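Local coordinates for uncharacterized protein (Nostoc punctiforme, PDB 2QDR), which is of unknown function but, as a putative dioxygenase with the double-stranded beta-helix fold of the cupin clan, may be an oxygen-using enzyme, at residues Y263-S266 against F267-L270; D286-L289 against S290-A293. All blocks are in the same frame, centred on the assembly; numbering follows the deposited sequence.

Contact 1. Residues Y263-S266 against F267-L270; sequences YCPS and FSTL
Ser-266 and Phe-267 adjoin at the centre of a tight reversal, with Ser-266 CB 3.8 Å from Phe-267 CD2 and the aromatic ring set obliquely to the Ser-266 carbonyl carbon. The Phe-267 chi1 of -52° turns CG beside its own backbone N, which brings CD2 back toward Ser-266, while the ring goes on to meet Phe-183 and pack on Leu-180, both of the second subunit. The reversal is a type II beta turn, Pro-265 to Ser-268, linking strand 260-264 to strand 268-275, which belong to different sheets of this cupin-type fold; its third position is Phe-267, whose phi is positive (72°). The backbone closure is weak, Ser-268 N standing 3.4 Å from Pro-265 O. Ser-268 OG adds a hydrogen bond to the same Pro-265 O at 2.6 Å, approaching tilted 28° from the carbonyl plane. With an alanine at Phe-267, the ring lost from the turn would probably deprive Phe-183 and Leu-180 of the second subunit of this aromatic neighbour. Between the two strand ends Cys-264 SG faces the branched end of Leu-270, 3.7 Å from CD1 and 3.9 Å from CD2, and the Leu-270 side chain also comes near a bound, unidentified ligand.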
ATOM      1  N   TYR A 263      10.538  -6.752  35.866  1.00 60.23           N
ATOM      2  CA  TYR A 263       9.402  -7.631  36.060  1.00 60.16           C
ATOM      3  C   TYR A 263       8.200  -6.758  36.375  1.00 59.86           C
ATOM      4  O   TYR A 263       8.210  -6.016  37.340  1.00 60.57           O
ATOM      5  CB  TYR A 263       9.641  -8.639  37.188  1.00 59.24           C
ATOM      6  CG  TYR A 263       8.414  -9.469  37.494  1.00 57.83           C
ATOM      7  CD1 TYR A 263       8.026 -10.496  36.645  1.00 60.35           C
ATOM      8  CD2 TYR A 263       7.646  -9.237  38.632  1.00 56.66           C
ATOM      9  CE1 TYR A 263       6.899 -11.275  36.916  1.00 62.47           C
ATOM     10  CE2 TYR A 263       6.511 -10.004  38.911  1.00 58.49           C
ATOM     11  CZ  TYR A 263       6.142 -11.021  38.050  1.00 60.52           C
ATOM     12  OH  TYR A 263       5.030 -11.786  38.324  1.00 59.21           O
ATOM     13  N   CYS A 264       7.179  -6.851  35.540  1.00 60.56           N
ATOM     14  CA  CYS A 264       5.971  -6.075  35.679  1.00 61.44           C
ATOM     15  C   CYS A 264       4.798  -7.032  35.670  1.00 61.39           C
ATOM     16  O   CYS A 264       4.404  -7.488  34.593  1.00 62.40           O
ATOM     17  CB  CYS A 264       5.874  -5.100  34.513  1.00 61.49           C
ATOM     18  SG  CYS A 264       7.345  -4.064  34.362  1.00 67.77           S
ATOM     19  N   PRO A 265       4.231  -7.353  36.853  1.00 61.00           N
ATOM     20  CA  PRO A 265       3.104  -8.275  36.837  1.00 61.19           C
ATOM     21  C   PRO A 265       1.854  -7.596  36.278  1.00 60.81           C
ATOM     22  O   PRO A 265       1.866  -6.398  36.004  1.00 60.26           O
ATOM     23  CB  PRO A 265       2.933  -8.665  38.309  1.00 61.50           C
ATOM     24  CG  PRO A 265       3.396  -7.497  39.051  1.00 62.50           C
ATOM     25  CD  PRO A 265       4.539  -6.920  38.227  1.00 62.77           C
ATOM     26  N   SER A 266       0.791  -8.365  36.112  1.00 60.93           N
ATOM     27  CA  SER A 266      -0.451  -7.845  35.554  1.00 61.81           C
ATOM     28  C   SER A 266      -1.002  -6.612  36.277  1.00 61.59           C
ATOM     29  O   SER A 266      -1.018  -6.562  37.492  1.00 62.26           O
ATOM     30  CB  SER A 266      -1.488  -8.957  35.510  1.00 61.85           C
ATOM     31  OG  SER A 266      -1.000  -9.969  34.646  1.00 66.40           O
ATOM     32  N   PHE A 267      -1.389  -5.618  35.478  1.00 61.06           N
ATOM     33  CA  PHE A 267      -1.976  -4.329  35.915  1.00 60.08           C
ATOM     34  C   PHE A 267      -0.989  -3.366  36.598  1.00 59.32           C
ATOM     35  O   PHE A 267      -1.389  -2.566  37.437  1.00 59.66           O
ATOM     36  CB  PHE A 267      -3.250  -4.540  36.769  1.00 58.45           C
ATOM     37  CG  PHE A 267      -4.266  -5.434  36.110  1.00 60.38           C
ATOM     38  CD1 PHE A 267      -5.077  -4.949  35.086  1.00 56.64           C
ATOM     39  CD2 PHE A 267      -4.410  -6.771  36.507  1.00 56.58           C
ATOM     40  CE1 PHE A 267      -6.011  -5.780  34.462  1.00 56.20           C
ATOM     41  CE2 PHE A 267      -5.350  -7.605  35.891  1.00 56.95           C
ATOM     42  CZ  PHE A 267      -6.146  -7.107  34.863  1.00 56.64           C
ATOM     43  N   SER A 268       0.283  -3.428  36.206  1.00 59.50           N
ATOM     44  CA  SER A 268       1.298  -2.516  36.715  1.00 59.58           C
ATOM     45  C   SER A 268       1.137  -1.227  35.930  1.00 58.62           C
ATOM     46  O   SER A 268       0.662  -1.248  34.803  1.00 57.81           O
ATOM     47  CB  SER A 268       2.702  -3.060  36.499  1.00 59.46           C
ATOM     48  OG  SER A 268       2.886  -4.294  37.144  1.00 60.33           O
ATOM     49  N   THR A 269       1.531  -0.113  36.524  1.00 59.24           N
ATOM     50  CA  THR A 269       1.424   1.195  35.883  1.00 60.34           C
ATOM     51  C   THR A 269       2.840   1.694  35.616  1.00 61.32           C
ATOM     52  O   THR A 269       3.474   2.290  36.492  1.00 62.93           O
ATOM     53  CB  THR A 269       0.615   2.159  36.754  1.00 60.83           C
ATOM     54  OG1 THR A 269      -0.669   1.581  37.010  1.00 58.58           O
ATOM     55  CG2 THR A 269       0.445   3.518  36.056  1.00 62.02           C
ATOM     56  N   LEU A 270       3.330   1.437  34.406  1.00 60.88           N
ATOM     57  CA  LEU A 270       4.696   1.819  34.039  1.00 61.27           C
ATOM     58  C   LEU A 270       4.864   3.308  33.761  1.00 61.75           C
ATOM     59  O   LEU A 270       4.093   3.871  32.983  1.00 62.11           O
ATOM     60  CB  LEU A 270       5.207   1.010  32.831  1.00 61.13           C
ATOM     61  CG  LEU A 270       5.695  -0.415  33.151  1.00 64.11           C
ATOM     62  CD1 LEU A 270       7.065  -0.407  33.865  1.00 65.39           C
ATOM     63  CD2 LEU A 270       4.679  -1.244  33.965  1.00 63.44           C
TER

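Contact 2. Residues D286-L289 against S290-A293; sequences DRDL and SKVA
Two torsions bring Asp-288 and Lys-291 together: chi1 of Asp-288 is -178°, which extends CG away from the backbone N and out over the following residues, and chi2 of Lys-291 is 53°, a bend that turns the lysine chain back toward the carboxylate. The first of them sets up an Asx turn, in which the aspartate oxygen stands in for a main-chain carbonyl and accepts the N-H two residues on. The evidence is the bond from Ser-290 N to Asp-288 OD1, 3.1 Å long with an N-H...O angle of 157°. Ser-290 OG donates to the same oxygen, Asp-288 OD1, at 2.7 Å. Both donors come from one face of the carboxylate, the N-H rising more steeply out of its plane than the hydroxyl. One oxygen is thus gripped twice by a single residue, which should limit rotation of the carboxylate.

The turn lies in the loop between strand 279-285 and strand 296-298 of the double-stranded beta-helix, at the protein surface. Farther along this loop, Thr-294 OG1 is hydrogen-bonded to Lys-291 O, while Val-292 packs on Trp-209 of the second subunit. Since Ser-290 and Lys-291 are both exposed, the ion pair is probably tempered by solvent.

The lysine and aspartate side chains cross at about a right angle. The aliphatic part of the lysine also passes close to the acid, with Lys-291 CD 3.4 Å from Asp-288 OD2. The salt bridge itself uses that second oxygen: Lys-291 NZ meets Asp-288 OD2 nearly along its C-O axis, at 3.0 Å.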
ATOM      1  N   ASP A 286       3.251 -12.451  28.273  1.00 59.74           N
ATOM      2  CA  ASP A 286       2.288 -13.588  28.232  1.00 59.66           C
ATOM      3  C   ASP A 286       0.868 -13.245  27.741  1.00 60.21           C
ATOM      4  O   ASP A 286      -0.095 -13.920  28.113  1.00 59.79           O
ATOM      5  CB  ASP A 286       2.225 -14.298  29.610  1.00 59.72           C
ATOM      6  CG  ASP A 286       1.481 -13.502  30.702  1.00 59.86           C
ATOM      7  OD1 ASP A 286       1.197 -12.295  30.553  1.00 60.25           O
ATOM      8  OD2 ASP A 286       1.166 -14.128  31.741  1.00 62.89           O
ATOM      9  N   ARG A 287       0.740 -12.232  26.887  1.00 60.96           N
ATOM     10  CA  ARG A 287      -0.566 -11.830  26.360  1.00 60.98           C
ATOM     11  C   ARG A 287      -0.418 -11.199  24.991  1.00 61.44           C
ATOM     12  O   ARG A 287       0.600 -10.585  24.706  1.00 62.39           O
ATOM     13  CB  ARG A 287      -1.253 -10.839  27.306  1.00 60.48           C
ATOM     14  CG  ARG A 287      -2.635 -10.412  26.830  1.00 60.98           C
ATOM     15  CD  ARG A 287      -3.401  -9.621  27.832  1.00 60.88           C
ATOM     16  NE  ARG A 287      -4.769  -9.450  27.362  1.00 61.56           N
ATOM     17  CZ  ARG A 287      -5.801  -9.000  28.079  1.00 58.06           C
ATOM     18  NH1 ARG A 287      -5.676  -8.669  29.361  1.00 51.67           N
ATOM     19  NH2 ARG A 287      -6.997  -8.913  27.501  1.00 60.44           N
ATOM     20  N   ASP A 288      -1.444 -11.362  24.154  1.00 62.10           N
ATOM     21  CA  ASP A 288      -1.479 -10.795  22.819  1.00 62.00           C
ATOM     22  C   ASP A 288      -1.817  -9.321  22.951  1.00 62.61           C
ATOM     23  O   ASP A 288      -2.948  -8.977  23.325  1.00 64.19           O
ATOM     24  CB  ASP A 288      -2.535 -11.510  21.974  1.00 62.15           C
ATOM     25  CG  ASP A 288      -2.614 -10.999  20.534  1.00 64.17           C
ATOM     26  OD1 ASP A 288      -1.771 -10.191  20.087  1.00 66.52           O
ATOM     27  OD2 ASP A 288      -3.544 -11.423  19.828  1.00 67.13           O
ATOM     28  N   LEU A 289      -0.867  -8.448  22.606  1.00 62.12           N
ATOM     29  CA  LEU A 289      -1.083  -6.997  22.701  1.00 62.09           C
ATOM     30  C   LEU A 289      -1.633  -6.340  21.421  1.00 63.21           C
ATOM     31  O   LEU A 289      -1.606  -5.114  21.313  1.00 64.82           O
ATOM     32  CB  LEU A 289       0.210  -6.299  23.138  1.00 61.77           C
ATOM     33  CG  LEU A 289       0.928  -6.882  24.363  1.00 63.27           C
ATOM     34  CD1 LEU A 289       2.081  -5.961  24.767  1.00 67.09           C
ATOM     35  CD2 LEU A 289       0.002  -7.089  25.540  1.00 66.60           C
ATOM     36  N   SER A 290      -2.129  -7.128  20.467  1.00 64.37           N
ATOM     37  CA  SER A 290      -2.701  -6.587  19.230  1.00 65.23           C
ATOM     38  C   SER A 290      -4.146  -6.136  19.444  1.00 65.69           C
ATOM     39  O   SER A 290      -4.654  -5.275  18.721  1.00 65.89           O
ATOM     40  CB  SER A 290      -2.674  -7.641  18.129  1.00 65.61           C
ATOM     41  OG  SER A 290      -3.477  -8.750  18.497  1.00 67.45           O
ATOM     42  N   LYS A 291      -4.816  -6.768  20.407  1.00 66.32           N
ATOM     43  CA  LYS A 291      -6.208  -6.462  20.742  1.00 65.80           C
ATOM     44  C   LYS A 291      -6.416  -5.066  21.328  1.00 64.70           C
ATOM     45  O   LYS A 291      -5.492  -4.446  21.856  1.00 64.65           O
ATOM     46  CB  LYS A 291      -6.778  -7.524  21.705  1.00 65.97           C
ATOM     47  CG  LYS A 291      -7.290  -8.797  21.040  1.00 68.47           C
ATOM     48  CD  LYS A 291      -6.328  -9.520  20.109  1.00 71.70           C
ATOM     49  CE  LYS A 291      -7.045 -10.741  19.516  1.00 73.72           C
ATOM     50  NZ  LYS A 291      -6.224 -11.520  18.554  1.00 78.03           N
ATOM     51  N   VAL A 292      -7.656  -4.598  21.209  1.00 63.41           N
ATOM     52  CA  VAL A 292      -8.074  -3.298  21.709  1.00 63.05           C
ATOM     53  C   VAL A 292      -8.046  -3.272  23.240  1.00 64.52           C
ATOM     54  O   VAL A 292      -8.468  -4.235  23.897  1.00 65.25           O
ATOM     55  CB  VAL A 292      -9.508  -2.944  21.220  1.00 62.19           C
ATOM     56  CG1 VAL A 292     -10.081  -1.713  21.954  1.00 61.47           C
ATOM     57  CG2 VAL A 292      -9.524  -2.755  19.705  1.00 60.99           C
ATOM     58  N   ALA A 293      -7.560  -2.154  23.785  1.00 65.08           N
ATOM     59  CA  ALA A 293      -7.468  -1.914  25.233  1.00 64.86           C
ATOM     60  C   ALA A 293      -6.515  -2.859  26.001  1.00 65.09           C
ATOM     61  O   ALA A 293      -6.777  -3.205  27.159  1.00 64.77           O
ATOM     62  CB  ALA A 293      -8.888  -1.922  25.866  1.00 64.99           C
TER

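How the contacts relate
Contact 1 is buried and contact 2 lies at the surface, and their chemistry follows. All six touching residues of 263-270 are buried, and that turn between two sheets combines main-chain and hydroxyl bonds with sulfur-methyl packing; none of the four in 286-293 is, and there a carboxylate gathers a backbone N-H, a hydroxyl and an ammonium group. Contact 1 joins two strands directly, whereas contact 2 shapes a loop between strands 279-285 and 296-298. Their centres are 14 Å apart and their nearest atoms about 5 Å, without touching. Asn-239 bridges the gap, its side chain weakly bonded to Ser-266 N and its backbone to Asp-286. Both regions also meet the second subunit.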